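Local coordinates for protein agmatinase (Deinococcus radiodurans, PDB 1WOH) that probably hydrolyses agmatine to putrescine and urea, as a manganese-dependent enzyme of the arginase (ureohydrolase) family, at residues V228-F233 and V273-N278. Numbering follows the deposited sequence.
Sequences VDVDGF and VELAPN
Val-273 N donates to Val-228 O at 2.9 Å, in a nearly straight bond (N-H...O 171°). Val-230 N returns to Val-273 O at 3.1 Å. The two bonds bracket Asp-229 in a parallel bridge between strands 223-229 and 266-273, at the centre of the parallel sheet of the arginase fold. Here the strands end and the chain enters the manganese site. Asp-229 and Asp-231 form the Asp-X-Asp pair of this family. Asp-229 binds both manganese ions and Asp-231 the second, although neither ion is bound to this chain in the model. With CG anti to the backbone N (chi1 180°), the Asp-229 carboxylate crosses the Glu-274 CB and CG methylenes at a slant: OD1 is 3.3 Å from Glu-274 CB, and OD2 is 3.6 Å from Glu-274 CG. OD1 also accepts Asp-231 N at 2.9 Å from above the carboxylate plane, which closes an Asx turn and ties the two metal ligands together. Without this carboxylate, as with an alanine here, Asp-231 N would probably lose this acceptor, a gap would open beside the Glu-274 methylenes, and both manganese ions would lack a shared ligand. The bend of Glu-274 at chi2 (-78°) turns its carboxylate so that OE2 accepts from His-121 N and Asn-159 ND2. Thus Glu-274 reaches the backbone of His-121, whose side chain is another manganese ligand. Val-230 packs CG1 on Leu-275 CB at 4.2 Å and also touches Met-289 of helix 284-302. One water links the two segments, donating to Asp-231 OD2 at 3.1 Å and weakly to Glu-274 OE1.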
loop_
_atom_site.group_PDB
_atom_site.type_symbol
_atom_site.label_atom_id
_atom_site.label_comp_id
_atom_site.label_asym_id
_atom_site.label_seq_id
_atom_site.Cartn_x
_atom_site.Cartn_y
_atom_site.Cartn_z
ATOM N N VAL A 228 17.595 21.939 2.049
ATOM C CA VAL A 228 17.057 21.144 0.958
ATOM C C VAL A 228 15.658 20.636 1.268
ATOM O O VAL A 228 15.477 19.780 2.131
ATOM C CB VAL A 228 17.952 19.922 0.650
ATOM C CG1 VAL A 228 17.340 19.111 -0.504
ATOM C CG2 VAL A 228 19.361 20.389 0.287
ATOM N N ASP A 229 14.670 21.199 0.584
ATOM C CA ASP A 229 13.288 20.754 0.728
ATOM C C ASP A 229 13.166 19.721 -0.399
ATOM O O ASP A 229 13.377 20.053 -1.569
ATOM C CB ASP A 229 12.327 21.918 0.482
ATOM C CG ASP A 229 10.869 21.513 0.611
ATOM O OD1 ASP A 229 10.541 20.337 0.360
ATOM O OD2 ASP A 229 10.042 22.384 0.947
ATOM N N VAL A 230 12.847 18.478 -0.067
ATOM C CA VAL A 230 12.759 17.456 -1.101
ATOM C C VAL A 230 11.739 17.748 -2.199
ATOM O O VAL A 230 11.861 17.199 -3.297
ATOM C CB VAL A 230 12.487 16.039 -0.497
ATOM C CG1 VAL A 230 13.486 15.749 0.612
ATOM C CG2 VAL A 230 11.066 15.935 0.030
ATOM N N ASP A 231 10.757 18.619 -1.950
ATOM C CA ASP A 231 9.788 18.876 -3.013
ATOM C C ASP A 231 10.391 19.734 -4.120
ATOM O O ASP A 231 9.749 19.998 -5.146
ATOM C CB ASP A 231 8.452 19.461 -2.483
ATOM C CG ASP A 231 8.563 20.883 -1.955
ATOM O OD1 ASP A 231 9.488 21.617 -2.344
ATOM O OD2 ASP A 231 7.679 21.267 -1.154
ATOM N N GLY A 232 11.639 20.154 -3.917
ATOM C CA GLY A 232 12.331 20.910 -4.946
ATOM C C GLY A 232 12.590 19.950 -6.103
ATOM O O GLY A 232 12.680 20.346 -7.272
ATOM N N PHE A 233 12.703 18.666 -5.772
ATOM C CA PHE A 233 12.934 17.635 -6.778
ATOM C C PHE A 233 11.649 17.237 -7.465
ATOM O O PHE A 233 10.576 17.312 -6.885
ATOM C CB PHE A 233 13.568 16.395 -6.147
ATOM C CG PHE A 233 14.963 16.630 -5.667
ATOM C CD1 PHE A 233 15.211 16.988 -4.347
ATOM C CD2 PHE A 233 16.024 16.578 -6.562
ATOM C CE1 PHE A 233 16.500 17.299 -3.932
ATOM C CE2 PHE A 233 17.317 16.888 -6.154
ATOM C CZ PHE A 233 17.554 17.250 -4.838
ATOM N N VAL A 273 14.597 18.600 4.615
ATOM C CA VAL A 273 13.222 18.659 5.108
ATOM C C VAL A 273 12.098 18.247 4.157
ATOM O O VAL A 273 12.295 18.098 2.953
ATOM C CB VAL A 273 12.898 20.097 5.605
ATOM C CG1 VAL A 273 13.909 20.533 6.659
ATOM C CG2 VAL A 273 12.921 21.075 4.435
ATOM N N GLU A 274 10.917 18.059 4.746
ATOM C CA GLU A 274 9.685 17.712 4.037
ATOM C C GLU A 274 9.583 16.318 3.414
ATOM O O GLU A 274 8.697 16.055 2.606
ATOM C CB GLU A 274 9.392 18.783 2.980
ATOM C CG GLU A 274 9.064 20.171 3.557
ATOM C CD GLU A 274 7.639 20.293 4.090
ATOM O OE1 GLU A 274 6.766 19.519 3.649
ATOM O OE2 GLU A 274 7.384 21.183 4.940
ATOM N N LEU A 275 10.486 15.419 3.776
ATOM C CA LEU A 275 10.407 14.058 3.255
ATOM C C LEU A 275 9.246 13.382 3.998
ATOM O O LEU A 275 9.154 13.490 5.222
ATOM C CB LEU A 275 11.704 13.303 3.571
ATOM C CG LEU A 275 12.186 12.100 2.749
ATOM C CD1 LEU A 275 12.942 11.152 3.682
ATOM C CD2 LEU A 275 11.045 11.384 2.077
ATOM N N ALA A 276 8.359 12.705 3.266
ATOM C CA ALA A 276 7.230 11.988 3.865
ATOM C C ALA A 276 7.330 10.543 3.386
ATOM O O ALA A 276 6.787 10.192 2.340
ATOM C CB ALA A 276 5.904 12.589 3.414
ATOM N N PRO A 277 8.026 9.686 4.150
ATOM C CA PRO A 277 8.215 8.269 3.804
ATOM C C PRO A 277 6.918 7.503 3.595
ATOM O O PRO A 277 6.848 6.586 2.774
ATOM C CB PRO A 277 8.998 7.717 4.998
ATOM C CG PRO A 277 9.680 8.923 5.561
ATOM C CD PRO A 277 8.630 9.986 5.459
ATOM N N ASN A 278 5.895 7.885 4.349
ATOM C CA ASN A 278 4.590 7.243 4.283
ATOM C C ASN A 278 3.883 7.488 2.962
ATOM O O ASN A 278 2.915 6.794 2.634
ATOM C CB ASN A 278 3.712 7.755 5.424
ATOM C CG ASN A 278 3.614 9.268 5.438
ATOM O OD1 ASN A 278 4.627 9.961 5.370
ATOM N ND2 ASN A 278 2.393 9.785 5.530
HETATM O O HOH W 1 6.061 19.091 0.277
#